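Local coordinates for protein signal recognition particle receptor subunit beta (Mus musculus, PDB 2FH5) that binds GTP as the beta subunit of the signal recognition particle receptor, helping to target nascent secretory proteins to the endoplasmic reticulum membrane, at residues V25-G30 against Q204-W209; V82-D87 against Y103-D108; R93-V98 against E141-T146; K134-Q139 against V184-C189. All blocks are in the same frame, centred on the assembly; numbering follows the deposited sequence.

Contact 1: residues V25-G30 against Q204-W209; sequences VRLLTG and QDLEKW
Leu27 reaches from helix 20-29 to Leu206 and Glu207 of helix 204-213, joining the helix that follows the P-loop to the C-terminal helix on one face of the Ras-like P-loop GTPase sheet. The nearest backbone approach is Leu27 to Glu207, whose CA atoms are 7.6 Å apart. The bond from CA to CB of Leu27 runs along the gap; CG, set beside the backbone N with chi1 at -78°, then turns the fork of the side chain toward the other helix. At the fork the two methyls part company. CD1 meets CD2 of Leu206 at 3.9 Å, the two leucine side chains crossing at about a right angle. CD2 touches CG of Glu207 at 3.5 Å, while the two chains slide past each other in opposite directions. A branched leucine suits this place because its two methyls can be shared between the partners, CD1 going to Leu206 and CD2 mainly to Glu207; Tyr46 and Ile203 add further contact around it. Leu206 also packs on Leu119 of the sheet beneath. Glu207 meets Leu27 with its CG methylene, its carboxylate carbon following further off, and OE1 is hydrogen-bonded to the hydroxyl of Tyr46. On the far side of helix 20-29, Val25, Leu28 and Thr29 pack against the other protein chain. Near the end of that helix, OG1 of Thr29 bonds to the carbonyl O of Val25 at 3.1 Å, lying above the carbonyl plane.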
# COMPACT_ATOMS: atom_id res chain seq x y z
N VAL B 25 -5.72 5.55 2.86
CA VAL B 25 -5.66 6.99 2.57
C VAL B 25 -7.05 7.60 2.43
O VAL B 25 -7.36 8.63 3.02
CB VAL B 25 -4.85 7.27 1.26
CG1 VAL B 25 -4.98 8.73 0.87
CG2 VAL B 25 -3.39 6.90 1.47
N ARG B 26 -7.89 6.96 1.64
CA ARG B 26 -9.25 7.39 1.42
C ARG B 26 -10.06 7.53 2.73
O ARG B 26 -10.89 8.43 2.85
CB ARG B 26 -9.96 6.39 0.52
CG ARG B 26 -11.00 7.01 -0.32
CD ARG B 26 -10.36 7.40 -1.60
NE ARG B 26 -10.84 8.69 -2.09
CZ ARG B 26 -10.51 9.19 -3.28
NH1 ARG B 26 -9.71 8.49 -4.08
NH2 ARG B 26 -10.94 10.39 -3.63
N LEU B 27 -9.82 6.63 3.68
CA LEU B 27 -10.52 6.64 4.95
C LEU B 27 -10.06 7.77 5.85
O LEU B 27 -10.84 8.34 6.61
CB LEU B 27 -10.33 5.31 5.71
CG LEU B 27 -11.16 4.12 5.23
CD1 LEU B 27 -10.67 2.84 5.85
CD2 LEU B 27 -12.61 4.34 5.57
N LEU B 28 -8.78 8.09 5.75
CA LEU B 28 -8.17 9.12 6.57
C LEU B 28 -8.22 10.55 6.02
O LEU B 28 -8.14 11.50 6.80
CB LEU B 28 -6.71 8.74 6.83
CG LEU B 28 -6.44 7.48 7.66
CD1 LEU B 28 -4.98 7.02 7.54
CD2 LEU B 28 -6.80 7.81 9.08
N THR B 29 -8.36 10.72 4.71
CA THR B 29 -8.33 12.05 4.11
C THR B 29 -9.43 12.30 3.11
O THR B 29 -9.67 13.45 2.72
CB THR B 29 -7.01 12.29 3.31
OG1 THR B 29 -7.11 11.58 2.06
CG2 THR B 29 -5.80 11.79 4.07
N GLY B 30 -10.06 11.23 2.64
CA GLY B 30 -11.12 11.36 1.65
C GLY B 30 -10.53 11.61 0.29
O GLY B 30 -11.25 11.78 -0.68
N GLN B 204 -18.59 3.92 1.44
CA GLN B 204 -19.70 4.10 2.39
C GLN B 204 -19.93 2.89 3.29
O GLN B 204 -19.96 3.01 4.52
CB GLN B 204 -20.98 4.40 1.62
CG GLN B 204 -21.04 5.81 1.05
CD GLN B 204 -21.25 6.86 2.14
OE1 GLN B 204 -22.31 6.90 2.77
NE2 GLN B 204 -20.24 7.70 2.37
N ASP B 205 -20.09 1.73 2.68
CA ASP B 205 -20.31 0.51 3.44
C ASP B 205 -19.17 0.20 4.39
O ASP B 205 -19.42 -0.22 5.53
CB ASP B 205 -20.53 -0.68 2.51
CG ASP B 205 -21.85 -0.60 1.79
OD1 ASP B 205 -22.74 0.12 2.30
OD2 ASP B 205 -22.00 -1.26 0.73
N LEU B 206 -17.94 0.40 3.92
CA LEU B 206 -16.74 0.15 4.72
C LEU B 206 -16.70 1.04 5.96
O LEU B 206 -16.39 0.57 7.06
CB LEU B 206 -15.50 0.36 3.86
CG LEU B 206 -14.13 0.25 4.54
CD1 LEU B 206 -13.90 -1.18 4.97
CD2 LEU B 206 -13.03 0.70 3.57
N GLU B 207 -17.00 2.32 5.78
CA GLU B 207 -17.02 3.24 6.92
C GLU B 207 -18.20 2.87 7.83
O GLU B 207 -18.13 3.04 9.05
CB GLU B 207 -17.15 4.70 6.46
CG GLU B 207 -16.04 5.14 5.52
CD GLU B 207 -16.01 6.64 5.27
OE1 GLU B 207 -15.41 7.37 6.10
OE2 GLU B 207 -16.59 7.09 4.26
N LYS B 208 -19.29 2.36 7.25
CA LYS B 208 -20.42 1.93 8.06
C LYS B 208 -19.96 0.78 8.95
O LYS B 208 -20.11 0.83 10.17
CB LYS B 208 -21.60 1.49 7.19
CG LYS B 208 -22.87 2.33 7.37
CD LYS B 208 -24.08 1.78 6.58
CE LYS B 208 -25.31 2.71 6.70
NZ LYS B 208 -26.52 2.26 5.93
N TRP B 209 -19.38 -0.26 8.34
CA TRP B 209 -18.88 -1.42 9.09
C TRP B 209 -17.85 -1.03 10.14
O TRP B 209 -17.90 -1.50 11.27
CB TRP B 209 -18.26 -2.44 8.14
CG TRP B 209 -17.73 -3.70 8.81
CD1 TRP B 209 -18.43 -4.84 9.09
CD2 TRP B 209 -16.38 -3.95 9.22
NE1 TRP B 209 -17.60 -5.79 9.64
CE2 TRP B 209 -16.34 -5.27 9.73
CE3 TRP B 209 -15.20 -3.20 9.21
CZ2 TRP B 209 -15.15 -5.85 10.22
CZ3 TRP B 209 -14.02 -3.78 9.69
CH2 TRP B 209 -14.01 -5.09 10.19

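Contact 2: residues V82-D87 against Y103-D108; sequences VVFVVD and YQVLID
Phe84 and Val105 meet where strand 79-87 passes beneath helix 91-110, with their CA atoms 8.5 Å apart. The phenylalanine has CG anti to the backbone N (chi1 -172°), and this rotation carries the ring away from the strand into the space under the helix. Val105 stands above with its two methyls splayed: CG1 lies anti to its own backbone N (chi1 168°) and CG2 anti to the carbonyl carbon, which gives each methyl a different partner on the strand. CG2 comes to the edge of the Phe84 ring, close to the ring plane, and sits 4.0 Å from CE2 and equally far from CD2. CG1 points to Val82, two residues back on the same face of the strand, and meets its CG1 at 4.2 Å. The alternation of a beta strand thus sends Val82 and Phe84 to the same helix. Strand 79-87, helix 91-110 and strand 117-123 form a beta-alpha-beta unit of the P-loop GTPase fold, and the contact lies between its first strand and its helix. The flat ring and the short, branched valines suit this buried interface of helix and sheet, giving close apolar contact, and the Phe84 ring also meets that of Phe101 at about 55° between planes. The Phe84 side chain comes within about 4 Å of Gly14 of the GTP-binding loop. Val105 is covered from another side by Leu72 of helix 65-75.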
# COMPACT_ATOMS: atom_id res chain seq x y z
N VAL B 82 -10.13 -7.12 11.47
CA VAL B 82 -9.24 -7.36 10.35
C VAL B 82 -10.04 -7.16 9.09
O VAL B 82 -11.14 -7.70 8.98
CB VAL B 82 -8.70 -8.80 10.35
CG1 VAL B 82 -7.84 -9.06 9.09
CG2 VAL B 82 -7.89 -9.03 11.60
N VAL B 83 -9.50 -6.37 8.15
CA VAL B 83 -10.14 -6.14 6.86
C VAL B 83 -9.21 -6.78 5.86
O VAL B 83 -8.05 -6.36 5.71
CB VAL B 83 -10.24 -4.66 6.50
CG1 VAL B 83 -10.90 -4.50 5.12
CG2 VAL B 83 -11.05 -3.93 7.58
N PHE B 84 -9.70 -7.82 5.20
CA PHE B 84 -8.90 -8.52 4.21
C PHE B 84 -9.34 -7.92 2.88
O PHE B 84 -10.48 -8.11 2.44
CB PHE B 84 -9.18 -10.03 4.28
CG PHE B 84 -8.27 -10.87 3.43
CD1 PHE B 84 -8.46 -10.96 2.04
CD2 PHE B 84 -7.21 -11.57 4.00
CE1 PHE B 84 -7.59 -11.73 1.24
CE2 PHE B 84 -6.32 -12.35 3.21
CZ PHE B 84 -6.52 -12.43 1.83
N VAL B 85 -8.43 -7.18 2.24
CA VAL B 85 -8.73 -6.53 0.96
C VAL B 85 -8.50 -7.42 -0.26
O VAL B 85 -7.50 -8.11 -0.37
CB VAL B 85 -7.91 -5.27 0.82
CG1 VAL B 85 -8.33 -4.52 -0.41
CG2 VAL B 85 -8.06 -4.42 2.09
N VAL B 86 -9.44 -7.38 -1.19
CA VAL B 86 -9.37 -8.19 -2.40
C VAL B 86 -9.53 -7.36 -3.69
O VAL B 86 -10.46 -6.56 -3.80
CB VAL B 86 -10.49 -9.26 -2.40
CG1 VAL B 86 -10.44 -10.13 -3.66
CG2 VAL B 86 -10.37 -10.11 -1.16
N ASP B 87 -8.63 -7.55 -4.64
CA ASP B 87 -8.74 -6.85 -5.91
C ASP B 87 -9.84 -7.62 -6.63
O ASP B 87 -9.60 -8.71 -7.14
CB ASP B 87 -7.43 -6.97 -6.70
CG ASP B 87 -7.49 -6.26 -8.06
OD1 ASP B 87 -8.54 -6.36 -8.72
OD2 ASP B 87 -6.49 -5.62 -8.47
N TYR B 103 -6.75 -18.19 4.25
CA TYR B 103 -6.70 -19.40 5.07
C TYR B 103 -5.87 -19.15 6.33
O TYR B 103 -6.32 -19.39 7.45
CB TYR B 103 -6.06 -20.54 4.27
CG TYR B 103 -6.07 -21.88 4.98
CD1 TYR B 103 -7.20 -22.69 4.96
CD2 TYR B 103 -4.95 -22.33 5.67
CE1 TYR B 103 -7.21 -23.92 5.61
CE2 TYR B 103 -4.96 -23.56 6.32
CZ TYR B 103 -6.09 -24.35 6.28
OH TYR B 103 -6.08 -25.58 6.90
N GLN B 104 -4.63 -18.68 6.15
CA GLN B 104 -3.77 -18.37 7.28
C GLN B 104 -4.37 -17.26 8.15
O GLN B 104 -4.17 -17.25 9.36
CB GLN B 104 -2.38 -17.94 6.82
CG GLN B 104 -1.31 -19.00 7.01
CD GLN B 104 -0.57 -19.32 5.70
OE1 GLN B 104 0.51 -19.94 5.71
NE2 GLN B 104 -1.15 -18.91 4.57
N VAL B 105 -5.09 -16.32 7.53
CA VAL B 105 -5.68 -15.24 8.31
C VAL B 105 -6.83 -15.77 9.17
O VAL B 105 -7.02 -15.33 10.31
CB VAL B 105 -6.18 -14.09 7.39
CG1 VAL B 105 -7.04 -13.11 8.18
CG2 VAL B 105 -4.97 -13.34 6.80
N LEU B 106 -7.59 -16.73 8.63
CA LEU B 106 -8.71 -17.32 9.35
C LEU B 106 -8.18 -18.13 10.52
O LEU B 106 -8.66 -18.02 11.64
CB LEU B 106 -9.50 -18.24 8.42
CG LEU B 106 -10.32 -17.46 7.42
CD1 LEU B 106 -10.93 -18.41 6.43
CD2 LEU B 106 -11.38 -16.66 8.14
N ILE B 107 -7.17 -18.94 10.25
CA ILE B 107 -6.58 -19.72 11.30
C ILE B 107 -6.03 -18.80 12.40
O ILE B 107 -6.43 -18.93 13.56
CB ILE B 107 -5.50 -20.64 10.74
CG1 ILE B 107 -6.18 -21.88 10.16
CG2 ILE B 107 -4.49 -20.99 11.81
CD1 ILE B 107 -5.21 -22.86 9.54
N ASP B 108 -5.15 -17.87 12.04
CA ASP B 108 -4.58 -16.95 13.02
C ASP B 108 -5.64 -16.28 13.87
O ASP B 108 -5.48 -16.16 15.09
CB ASP B 108 -3.78 -15.85 12.34
CG ASP B 108 -2.47 -16.34 11.79
OD1 ASP B 108 -2.24 -17.57 11.77
OD2 ASP B 108 -1.66 -15.50 11.36

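Contact 3: residues R93-V98 against E141-T146; sequences REVKDV and EKELNT
Two bent chains bring Lys96 and Glu143 together. In Glu143, CG is anti to the backbone N (chi1 -166°) and the chain then folds at chi2, 72°, swinging the carboxylate across the gap from helix 133-150. Lys96 leaves helix 91-110 with CG beside its own backbone N and runs nearly straight until the last torsion, chi4 49°, bends the ammonium group in to the acid. The two side chains cross at about a right angle. NZ of Lys96 lies 3.5 Å from OE1 of Glu143, a long salt bridge in which no hydrogen bond is formed. Ahead of the charge, the aliphatic part of the lysine lies against the carboxylate: CE approaches OE2 of Glu143 to 3.5 Å, and CG reaches the same oxygen at 3.9 Å. Val95 adds a looser touch, its CG1 being 4.4 Å from OE1 of Glu143. Lysine suits the exposed border here, since its methylenes can pack while the ammonium group pairs with an acid, and glutamate offers a matching charge on a chain long enough to bridge the helices. An alanine here in place of Glu143 would probably leave the Lys96 ammonium without its acidic mate and the lysine methylenes without the carboxylate they lie against. Glu143 also touches Ala99, and the buried Leu144 beside it packs on Tyr103 and Leu106. Helices 91-110 and 133-150 are neighbours on one face of the central sheet, in one of the two helical layers of the alpha/beta P-loop GTPase fold, and this salt bridge joins them at their outer rim.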
# COMPACT_ATOMS: atom_id res chain seq x y z
N ARG B 93 -7.85 -14.48 -11.75
CA ARG B 93 -6.53 -15.08 -11.90
C ARG B 93 -5.82 -15.29 -10.57
O ARG B 93 -5.01 -16.19 -10.42
CB ARG B 93 -5.65 -14.26 -12.86
CG ARG B 93 -5.68 -12.75 -12.67
CD ARG B 93 -4.56 -12.08 -13.47
NE ARG B 93 -3.32 -11.93 -12.69
CZ ARG B 93 -2.95 -10.80 -12.09
NH1 ARG B 93 -3.71 -9.72 -12.20
NH2 ARG B 93 -1.82 -10.75 -11.38
N GLU B 94 -6.18 -14.49 -9.57
CA GLU B 94 -5.52 -14.57 -8.27
C GLU B 94 -6.19 -15.41 -7.19
O GLU B 94 -5.62 -15.57 -6.11
CB GLU B 94 -5.32 -13.14 -7.74
CG GLU B 94 -4.39 -12.29 -8.60
CD GLU B 94 -4.47 -10.82 -8.24
OE1 GLU B 94 -5.22 -10.47 -7.31
OE2 GLU B 94 -3.79 -10.01 -8.90
N VAL B 95 -7.36 -15.98 -7.49
CA VAL B 95 -8.12 -16.78 -6.51
C VAL B 95 -7.34 -17.64 -5.55
O VAL B 95 -7.56 -17.60 -4.35
CB VAL B 95 -9.14 -17.75 -7.15
CG1 VAL B 95 -10.28 -17.96 -6.19
CG2 VAL B 95 -9.63 -17.25 -8.50
N LYS B 96 -6.46 -18.46 -6.10
CA LYS B 96 -5.68 -19.36 -5.28
C LYS B 96 -4.75 -18.65 -4.32
O LYS B 96 -4.64 -19.06 -3.16
CB LYS B 96 -4.92 -20.36 -6.18
CG LYS B 96 -5.89 -21.25 -6.93
CD LYS B 96 -5.26 -22.52 -7.48
CE LYS B 96 -6.31 -23.64 -7.64
NZ LYS B 96 -7.56 -23.21 -8.36
N ASP B 97 -4.11 -17.57 -4.77
CA ASP B 97 -3.21 -16.82 -3.89
C ASP B 97 -4.01 -16.15 -2.77
O ASP B 97 -3.57 -16.11 -1.62
CB ASP B 97 -2.41 -15.77 -4.67
CG ASP B 97 -1.31 -16.39 -5.53
OD1 ASP B 97 -0.54 -17.23 -5.01
OD2 ASP B 97 -1.21 -16.03 -6.73
N VAL B 98 -5.19 -15.64 -3.12
CA VAL B 98 -6.07 -15.00 -2.16
C VAL B 98 -6.52 -16.01 -1.11
O VAL B 98 -6.31 -15.79 0.08
CB VAL B 98 -7.34 -14.43 -2.85
CG1 VAL B 98 -8.31 -13.93 -1.80
CG2 VAL B 98 -6.96 -13.32 -3.82
N GLU B 141 -15.16 -19.91 -0.79
CA GLU B 141 -15.61 -21.04 0.02
C GLU B 141 -15.22 -22.34 -0.69
O GLU B 141 -14.62 -23.23 -0.09
CB GLU B 141 -17.13 -20.99 0.24
CG GLU B 141 -17.54 -19.76 1.03
CD GLU B 141 -19.01 -19.73 1.43
OE1 GLU B 141 -19.86 -20.15 0.62
OE2 GLU B 141 -19.30 -19.26 2.55
N LYS B 142 -15.52 -22.41 -1.98
CA LYS B 142 -15.18 -23.58 -2.76
C LYS B 142 -13.67 -23.86 -2.68
O LYS B 142 -13.24 -25.00 -2.55
CB LYS B 142 -15.62 -23.37 -4.21
CG LYS B 142 -15.02 -24.34 -5.22
CD LYS B 142 -15.51 -24.06 -6.65
CE LYS B 142 -14.86 -25.01 -7.66
NZ LYS B 142 -15.30 -24.77 -9.07
N GLU B 143 -12.86 -22.80 -2.71
CA GLU B 143 -11.41 -22.93 -2.66
C GLU B 143 -10.86 -23.27 -1.27
O GLU B 143 -9.92 -24.05 -1.14
CB GLU B 143 -10.79 -21.64 -3.16
CG GLU B 143 -9.32 -21.74 -3.47
CD GLU B 143 -9.06 -22.55 -4.72
OE1 GLU B 143 -9.73 -22.28 -5.75
OE2 GLU B 143 -8.17 -23.44 -4.66
N LEU B 144 -11.41 -22.68 -0.21
CA LEU B 144 -10.92 -23.00 1.12
C LEU B 144 -11.32 -24.45 1.41
O LEU B 144 -10.65 -25.17 2.15
CB LEU B 144 -11.54 -22.04 2.13
CG LEU B 144 -11.12 -20.57 1.98
CD1 LEU B 144 -12.05 -19.68 2.76
CD2 LEU B 144 -9.70 -20.41 2.46
N ASN B 145 -12.42 -24.87 0.80
CA ASN B 145 -12.90 -26.22 0.98
C ASN B 145 -11.90 -27.24 0.50
O ASN B 145 -11.79 -28.31 1.07
CB ASN B 145 -14.22 -26.46 0.25
CG ASN B 145 -14.76 -27.84 0.52
OD1 ASN B 145 -15.00 -28.22 1.68
ND2 ASN B 145 -14.94 -28.61 -0.54
N THR B 146 -11.16 -26.93 -0.55
CA THR B 146 -10.15 -27.87 -1.03
C THR B 146 -8.87 -27.71 -0.23
O THR B 146 -8.21 -28.69 0.08
CB THR B 146 -9.81 -27.68 -2.52
OG1 THR B 146 -10.96 -27.97 -3.31
CG2 THR B 146 -8.69 -28.63 -2.93

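Contact 4: residues K134-Q139 against V184-C189; sequences KLIQQQ and VEFLEC
Helix 133-150 passes over the edge strand 184-188, with the CA atoms of Gln137 and Phe186 closest at 7.5 Å. Between them the aromatic ring of Phe186 stands up from the strand, its CG set beside the backbone N (chi1 -82°), and the glutamine lies across one face of it. CG of Gln137 makes a CH-pi contact, 3.7 Å from the ring centroid and 27° off the normal, displaced toward the rim so that CE1 is its nearest ring atom, at 3.4 Å. The amide follows with its plane tilted only 24° from the ring, and its NE2 is hydrogen-bonded to Glu141 one turn along the helix. Ile136 meets the ring differently: its CG2 methyl comes to the edge at CE2, 4.2 Å away. Glutamine suits this half-covered border because its methylenes rest on the aromatic face while the amide keeps a polar partner. A serine in place of Phe186 would probably leave Gln137 CG without an aromatic surface and open a gap under the helix. The Phe177 ring also meets Phe186 edge-to-face. A surface helix closing over the outermost strand in this way is part of the three-layer alpha/beta architecture of P-loop GTPases.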
# COMPACT_ATOMS: atom_id res chain seq x y z
N LYS B 134 -20.61 -11.31 -3.83
CA LYS B 134 -21.35 -12.56 -3.72
C LYS B 134 -20.55 -13.65 -4.42
O LYS B 134 -20.30 -14.72 -3.85
CB LYS B 134 -22.74 -12.38 -4.35
CG LYS B 134 -23.65 -13.59 -4.31
CD LYS B 134 -25.09 -13.17 -4.66
CE LYS B 134 -26.03 -14.35 -4.85
NZ LYS B 134 -25.68 -15.17 -6.05
N LEU B 135 -20.12 -13.39 -5.65
CA LEU B 135 -19.33 -14.38 -6.39
C LEU B 135 -17.96 -14.65 -5.76
O LEU B 135 -17.44 -15.77 -5.81
CB LEU B 135 -19.14 -13.93 -7.83
CG LEU B 135 -18.25 -14.84 -8.69
CD1 LEU B 135 -18.80 -16.26 -8.76
CD2 LEU B 135 -18.18 -14.26 -10.10
N ILE B 136 -17.36 -13.63 -5.15
CA ILE B 136 -16.06 -13.84 -4.53
C ILE B 136 -16.22 -14.74 -3.31
O ILE B 136 -15.39 -15.62 -3.07
CB ILE B 136 -15.42 -12.47 -4.18
CG1 ILE B 136 -14.86 -11.86 -5.48
CG2 ILE B 136 -14.33 -12.62 -3.11
CD1 ILE B 136 -14.53 -10.41 -5.36
N GLN B 137 -17.30 -14.54 -2.55
CA GLN B 137 -17.54 -15.38 -1.38
C GLN B 137 -17.72 -16.83 -1.81
O GLN B 137 -17.15 -17.75 -1.20
CB GLN B 137 -18.80 -14.96 -0.64
CG GLN B 137 -18.88 -15.70 0.68
CD GLN B 137 -20.21 -15.57 1.39
OE1 GLN B 137 -20.83 -14.51 1.39
NE2 GLN B 137 -20.64 -16.65 2.02
N GLN B 138 -18.51 -17.04 -2.86
CA GLN B 138 -18.76 -18.38 -3.36
C GLN B 138 -17.47 -19.07 -3.80
O GLN B 138 -17.19 -20.19 -3.37
CB GLN B 138 -19.77 -18.34 -4.52
CG GLN B 138 -19.75 -19.60 -5.40
CD GLN B 138 -20.83 -19.61 -6.49
OE1 GLN B 138 -21.19 -18.56 -7.04
NE2 GLN B 138 -21.33 -20.81 -6.81
N GLN B 139 -16.66 -18.41 -4.64
CA GLN B 139 -15.41 -19.03 -5.09
C GLN B 139 -14.40 -19.22 -3.96
O GLN B 139 -13.63 -20.18 -3.95
CB GLN B 139 -14.82 -18.21 -6.23
CG GLN B 139 -15.69 -18.21 -7.47
CD GLN B 139 -15.99 -19.63 -7.96
OE1 GLN B 139 -15.07 -20.35 -8.39
NE2 GLN B 139 -17.27 -20.04 -7.89
N VAL B 184 -17.83 -12.75 10.27
CA VAL B 184 -17.19 -12.58 8.97
C VAL B 184 -18.17 -11.94 8.03
O VAL B 184 -19.25 -12.48 7.82
CB VAL B 184 -16.74 -13.95 8.37
CG1 VAL B 184 -16.13 -13.74 7.01
CG2 VAL B 184 -15.74 -14.63 9.27
N GLU B 185 -17.82 -10.79 7.46
CA GLU B 185 -18.71 -10.13 6.51
C GLU B 185 -18.01 -9.82 5.21
O GLU B 185 -16.79 -9.72 5.16
CB GLU B 185 -19.23 -8.82 7.06
CG GLU B 185 -20.25 -8.96 8.15
CD GLU B 185 -20.61 -7.61 8.72
OE1 GLU B 185 -21.03 -6.71 7.93
OE2 GLU B 185 -20.46 -7.46 9.95
N PHE B 186 -18.82 -9.66 4.18
CA PHE B 186 -18.34 -9.30 2.87
C PHE B 186 -19.01 -8.01 2.46
O PHE B 186 -20.18 -7.81 2.76
CB PHE B 186 -18.71 -10.35 1.83
CG PHE B 186 -17.78 -11.53 1.81
CD1 PHE B 186 -17.86 -12.52 2.78
CD2 PHE B 186 -16.87 -11.69 0.76
CE1 PHE B 186 -17.05 -13.66 2.71
CE2 PHE B 186 -16.06 -12.82 0.68
CZ PHE B 186 -16.15 -13.82 1.66
N LEU B 187 -18.28 -7.13 1.82
CA LEU B 187 -18.88 -5.91 1.31
C LEU B 187 -18.10 -5.49 0.07
O LEU B 187 -17.04 -6.05 -0.22
CB LEU B 187 -18.93 -4.80 2.37
CG LEU B 187 -17.75 -4.03 2.98
CD1 LEU B 187 -17.06 -3.16 1.94
CD2 LEU B 187 -18.30 -3.17 4.11
N GLU B 188 -18.64 -4.54 -0.69
CA GLU B 188 -17.97 -4.07 -1.89
C GLU B 188 -17.50 -2.63 -1.68
O GLU B 188 -18.04 -1.91 -0.84
CB GLU B 188 -18.93 -4.14 -3.08
CG GLU B 188 -19.46 -5.54 -3.32
CD GLU B 188 -20.51 -5.59 -4.42
OE1 GLU B 188 -21.34 -4.67 -4.49
OE2 GLU B 188 -20.51 -6.57 -5.21
N CYS B 189 -16.48 -2.23 -2.42
CA CYS B 189 -15.96 -0.87 -2.31
C CYS B 189 -15.03 -0.51 -3.44
O CYS B 189 -14.66 -1.35 -4.26
CB CYS B 189 -15.25 -0.65 -0.97
SG CYS B 189 -13.79 -1.68 -0.69

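Overall arrangement
From the N terminus, helix 20-29 supplies the first half of contact 1, whose partner, helix 204-213, lies near the C terminus; this long loop encloses the other three contacts. Contact 2 closes the shortest loop, from strand 79-87 back to helix 91-110. Contact 3 opens on that same helix before contact 2 is complete, so the two cross, and it ends on helix 133-150. That helix also opens contact 4, which crosses contact 3 and closes on strand 184-188, while contacts 2 and 4 follow in series. Contacts 2, 3 and 4 thus bind two helices to the sheet and to each other. Trp209, packing on Val83 and reaching Glu185, links contact 1 to contacts 2 and 4.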